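Local coordinates for protein beta-glucanase (Bacteroides thetaiotaomicron, PDB 6EUG) that probably hydrolyses beta-1,3-galactosidic linkages in arabinogalactan, using the C-terminal glycoside hydrolase family 43 domain that makes up this chain, at residues Gly260-Pro265 with Lys288-Thr293; Arg160-Ala165 with Gly251-Ile256. One frame throughout, in Å; residues are numbered along the deposited sequence.

Interaction 1: Gly260-Pro265 with Lys288-Thr293; sequences GHNEAP and KARLLT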
# COMPACT_ATOMS: atom_id res chain seq x y z
N GLY A 260 13.93 -7.72 -5.89
CA GLY A 260 14.26 -6.86 -4.75
C GLY A 260 13.44 -7.03 -3.46
O GLY A 260 13.84 -6.51 -2.39
N HIS A 261 12.30 -7.71 -3.55
CA HIS A 261 11.45 -8.00 -2.38
C HIS A 261 11.00 -6.70 -1.64
O HIS A 261 10.97 -6.65 -0.41
CB HIS A 261 12.21 -8.94 -1.40
CG HIS A 261 11.65 -10.32 -1.28
ND1 HIS A 261 12.39 -11.37 -0.79
CD2 HIS A 261 10.41 -10.80 -1.51
CE1 HIS A 261 11.64 -12.45 -0.77
NE2 HIS A 261 10.43 -12.13 -1.18
N ASN A 262 10.68 -5.66 -2.40
CA ASN A 262 10.11 -4.44 -1.83
C ASN A 262 8.61 -4.63 -1.54
O ASN A 262 7.88 -5.17 -2.37
CB ASN A 262 10.30 -3.26 -2.80
CG ASN A 262 11.75 -2.82 -2.91
OD1 ASN A 262 12.29 -2.10 -2.00
ND2 ASN A 262 12.41 -3.24 -3.99
N GLU A 263 8.20 -4.09 -0.38
CA GLU A 263 6.86 -4.30 0.18
C GLU A 263 6.32 -3.00 0.79
O GLU A 263 7.00 -1.98 0.78
CB GLU A 263 6.92 -5.41 1.25
CG GLU A 263 7.72 -6.65 0.87
CD GLU A 263 7.30 -7.37 -0.42
OE1 GLU A 263 6.12 -7.37 -0.82
OE2 GLU A 263 8.19 -7.98 -1.06
N ALA A 264 5.06 -3.01 1.25
CA ALA A 264 4.53 -1.87 2.01
C ALA A 264 4.80 -0.48 1.37
O ALA A 264 5.26 0.43 2.07
CB ALA A 264 5.03 -1.91 3.43
N PRO A 265 4.49 -0.33 0.08
CA PRO A 265 4.85 0.95 -0.60
C PRO A 265 4.07 2.18 -0.09
O PRO A 265 2.83 2.09 0.15
CB PRO A 265 4.51 0.66 -2.06
CG PRO A 265 3.42 -0.34 -1.97
CD PRO A 265 3.87 -1.26 -0.88
N LYS A 288 15.17 -2.79 7.38
CA LYS A 288 15.70 -1.53 6.91
C LYS A 288 14.85 -0.98 5.77
O LYS A 288 14.59 -1.69 4.78
CB LYS A 288 17.16 -1.76 6.43
CG LYS A 288 17.95 -0.50 6.22
CD LYS A 288 19.36 -0.79 5.70
CE LYS A 288 20.26 -1.43 6.75
NZ LYS A 288 21.67 -1.42 6.26
N ALA A 289 14.36 0.25 5.92
CA ALA A 289 13.55 0.91 4.85
C ALA A 289 14.42 1.23 3.63
O ALA A 289 15.63 1.39 3.76
CB ALA A 289 12.89 2.19 5.36
N ARG A 290 13.78 1.26 2.45
CA ARG A 290 14.42 1.67 1.20
C ARG A 290 13.74 2.97 0.72
O ARG A 290 12.51 3.18 0.96
CB ARG A 290 14.26 0.59 0.11
CG ARG A 290 14.79 -0.82 0.49
CD ARG A 290 13.77 -1.76 1.10
NE ARG A 290 14.39 -3.05 1.37
CZ ARG A 290 14.41 -4.11 0.58
NH1 ARG A 290 13.80 -4.13 -0.61
NH2 ARG A 290 15.06 -5.19 0.99
N LEU A 291 14.52 3.81 0.05
CA LEU A 291 14.02 5.00 -0.68
C LEU A 291 14.20 4.80 -2.19
O LEU A 291 15.30 4.49 -2.64
CB LEU A 291 14.75 6.27 -0.24
CG LEU A 291 14.33 7.59 -0.87
CD1 LEU A 291 12.86 7.87 -0.53
CD2 LEU A 291 15.21 8.74 -0.42
N LEU A 292 13.11 4.98 -2.94
CA LEU A 292 13.11 4.84 -4.40
C LEU A 292 12.69 6.17 -5.04
O LEU A 292 11.85 6.88 -4.48
CB LEU A 292 12.23 3.71 -4.85
CG LEU A 292 12.22 2.41 -3.99
CD1 LEU A 292 11.15 1.44 -4.47
CD2 LEU A 292 13.58 1.71 -4.01
N THR A 293 13.25 6.50 -6.20
CA THR A 293 12.91 7.77 -6.89
C THR A 293 12.85 7.65 -8.42
O THR A 293 13.58 6.81 -9.03
CB THR A 293 13.87 8.90 -6.44
OG1 THR A 293 13.44 10.19 -6.90
CG2 THR A 293 15.30 8.64 -6.94
O HOH W 1 15.52 -7.86 -0.14
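Arg-290 reaches out of the third strand of its sheet and grips the loop at Gly-260 and Asn-262. The fold is the five-bladed beta-propeller of family 43. The loop 260-265 carries the chain from one blade to the next, and Arg-290 belongs to the blade it enters. The arginine chain starts out toward the loop and passes Asn-262 OD1 along its whole length. Arg-290 CB lies 3.9 Å from Asn-262 OD1. CG also faces that oxygen, and Arg-290 CD comes in to 3.5 Å of Asn-262 OD1. A bend at CB-CG (chi2 93°) keeps the aliphatic part beside the amide. Arg-290 NE lies farther off, 4.1 Å from Asn-262 OD1. At the end, NH1 serves two acceptors, both in the guanidinium plane. One N-H of Arg-290 NH1 meets Gly-260 O at 3.0 Å and is almost straight (177°). The other joins Arg-290 NH1 to Asn-262 OD1 at 2.9 Å. This second donor stands above the carbonyl plane of the amide and not on a lone pair, and the amide and guanidinium planes are turned 75° from each other. Thr-278 OG1, outside the two segments, is the stronger partner of OD1, so this buried oxygen has two. Leu-292 lies two residues on along the strand, on the same side, and Leu-292 CD1 is 4.5 Å from Asn-262 OD1. The loop runs near the glucoimidazole site. The side chain of His-261 is about 9 Å from the ligand, and Ala-264 N is hydrogen-bonded to Asp-214, one of the ligand-pocket residues. Arg-290 NH2 donates to a water, and the same water donates to Gly-260 O. Gly-260 O thus takes one bond directly from NH1 and one through the water.

Interaction 2: Arg160-Ala165 with Gly251-Ile256; sequences RVNPGA and GKYIRI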
# COMPACT_ATOMS: atom_id res chain seq x y z
N ARG A 160 -6.66 -10.64 -10.09
CA ARG A 160 -5.27 -10.34 -10.44
C ARG A 160 -5.28 -9.27 -11.56
O ARG A 160 -6.34 -9.01 -12.21
CB ARG A 160 -4.48 -11.61 -10.81
CG ARG A 160 -4.21 -12.57 -9.64
CD ARG A 160 -3.27 -13.72 -9.98
NE ARG A 160 -3.02 -14.54 -8.80
CZ ARG A 160 -2.21 -15.59 -8.74
NH1 ARG A 160 -1.57 -16.00 -9.81
NH2 ARG A 160 -2.04 -16.24 -7.59
N VAL A 161 -4.12 -8.69 -11.81
CA VAL A 161 -4.05 -7.43 -12.57
C VAL A 161 -3.64 -7.60 -14.04
O VAL A 161 -2.62 -8.23 -14.34
CB VAL A 161 -3.11 -6.42 -11.88
CG1 VAL A 161 -3.13 -5.08 -12.60
CG2 VAL A 161 -3.46 -6.23 -10.39
N ASN A 162 -4.42 -6.99 -14.94
CA ASN A 162 -4.11 -6.90 -16.38
C ASN A 162 -3.89 -8.27 -17.09
O ASN A 162 -2.85 -8.47 -17.74
CB ASN A 162 -2.92 -5.95 -16.65
CG ASN A 162 -3.24 -4.47 -16.46
OD1 ASN A 162 -2.44 -3.72 -15.83
ND2 ASN A 162 -4.38 -4.03 -16.98
N PRO A 163 -4.86 -9.21 -16.97
CA PRO A 163 -4.73 -10.47 -17.75
C PRO A 163 -4.40 -10.26 -19.24
O PRO A 163 -4.98 -9.35 -19.89
CB PRO A 163 -6.08 -11.16 -17.53
CG PRO A 163 -7.02 -10.07 -17.16
CD PRO A 163 -6.20 -9.09 -16.35
N GLY A 164 -3.41 -11.03 -19.73
CA GLY A 164 -2.99 -11.00 -21.12
C GLY A 164 -2.01 -9.89 -21.55
O GLY A 164 -1.55 -9.92 -22.69
N ALA A 165 -1.69 -8.92 -20.66
CA ALA A 165 -0.84 -7.77 -21.03
C ALA A 165 0.59 -7.93 -20.47
O ALA A 165 0.78 -8.34 -19.31
CB ALA A 165 -1.45 -6.45 -20.54
N GLY A 251 -4.26 -1.52 -18.86
CA GLY A 251 -3.30 -2.39 -19.54
C GLY A 251 -1.89 -1.85 -19.60
O GLY A 251 -0.95 -2.60 -19.94
N LYS A 252 -1.72 -0.57 -19.27
CA LYS A 252 -0.42 0.08 -19.31
C LYS A 252 0.20 -0.04 -17.91
O LYS A 252 -0.40 0.42 -16.92
CB LYS A 252 -0.56 1.55 -19.73
CG LYS A 252 0.75 2.29 -19.91
CD LYS A 252 0.59 3.80 -20.03
CE LYS A 252 -0.21 4.22 -21.23
NZ LYS A 252 0.07 5.66 -21.53
N TYR A 253 1.36 -0.69 -17.83
CA TYR A 253 2.07 -0.87 -16.56
C TYR A 253 3.55 -1.11 -16.75
O TYR A 253 3.96 -1.55 -17.84
CB TYR A 253 1.50 -2.02 -15.71
CG TYR A 253 1.75 -3.48 -16.14
CD1 TYR A 253 1.09 -4.03 -17.24
CD2 TYR A 253 2.60 -4.33 -15.39
CE1 TYR A 253 1.27 -5.36 -17.60
CE2 TYR A 253 2.80 -5.66 -15.74
CZ TYR A 253 2.13 -6.19 -16.84
OH TYR A 253 2.34 -7.53 -17.17
N ILE A 254 4.33 -0.87 -15.68
CA ILE A 254 5.78 -1.19 -15.65
C ILE A 254 6.10 -2.14 -14.46
O ILE A 254 5.31 -2.26 -13.50
CB ILE A 254 6.69 0.06 -15.62
CG1 ILE A 254 6.53 0.88 -14.31
CG2 ILE A 254 6.45 0.89 -16.87
CD1 ILE A 254 7.58 1.95 -14.06
N ARG A 255 7.27 -2.76 -14.52
CA ARG A 255 7.80 -3.57 -13.42
C ARG A 255 9.19 -3.02 -13.05
O ARG A 255 9.99 -2.66 -13.93
CB ARG A 255 7.83 -5.07 -13.81
CG ARG A 255 8.82 -5.49 -14.89
CD ARG A 255 8.64 -6.95 -15.30
NE ARG A 255 9.13 -7.93 -14.32
CZ ARG A 255 10.33 -8.50 -14.32
NH1 ARG A 255 11.24 -8.19 -15.24
NH2 ARG A 255 10.61 -9.42 -13.39
N ILE A 256 9.46 -2.92 -11.75
CA ILE A 256 10.69 -2.32 -11.25
C ILE A 256 11.28 -3.13 -10.10
O ILE A 256 10.56 -3.83 -9.36
CB ILE A 256 10.52 -0.83 -10.83
CG1 ILE A 256 9.40 -0.67 -9.76
CG2 ILE A 256 10.24 0.05 -12.05
CD1 ILE A 256 9.32 0.73 -9.16
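Tyr-253 and Asn-162 pass each other in opposite directions, with the phenol ring and the amide only 23° from parallel. The tyrosine runs from its strand toward the loop, and the asparagine runs from the loop toward Gly-251. Asn-162 OD1 comes to 3.8 Å of Tyr-253 CD1. The far end of the amide lies against the backbone of Gly-251, with Asn-162 ND2 3.2 Å from Gly-251 CA. ND2 is also close to Gly-251 N, but both are donors and no bond forms. Tyr-253 CG sits between the backbone N and the carbonyl carbon (chi1 73°), which swings the ring off the strand toward Ala-165. There the hydroxyl donates to Ala-165 O, with Tyr-253 OH to Ala-165 O at 2.8 Å. The carbonyl oxygen lies at the ring edge, near the ring plane, while the donor is tilted from the plane of the carbonyl. The contact joins two blades of the five-bladed propeller of family 43. Strand 252-256 is the outermost strand of one blade, and 160-165 begins the long connection that arrives from the blade before. That connection is also joined to the strand by backbone hydrogen bonding between Leu-168 and Tyr-253. Farther along the strand, Arg-255 is tied to Glu-232 by a salt bridge and to carbonyls at the end of helix 190-197. Asn-162 to Ala-165 form a type II beta turn, closed by a bond from Ala-165 N to Asn-162 O. Gly-164 takes the third place of the turn with positive phi, as suits glycine. The turn brings the methyl of Ala-165 against Gly-251 and Tyr-253, where Ala-165 CB is 4.2 Å from Tyr-253 CE1 and 3.9 Å from Gly-251 O.

The two contacts come in series along the chain. Interaction 2 closes at Ile-256, and interaction 1 opens a few residues later at Gly-260. Their centres are about 20 Å apart, and they do not touch otherwise. Both concern the blade formed by strands 215-219, 225-231, 236-242 and 252-256. Interaction 2 ties the outermost strand of that blade to the connection from the preceding blade. Interaction 1 fastens the loop that leaves it to strand 290-294 of the following blade. Together they span successive blade junctions. The centre of interaction 1 is about 11 Å from the centre of the chain. The centre of interaction 2 is farther out, about 17 Å from the centre of the chain.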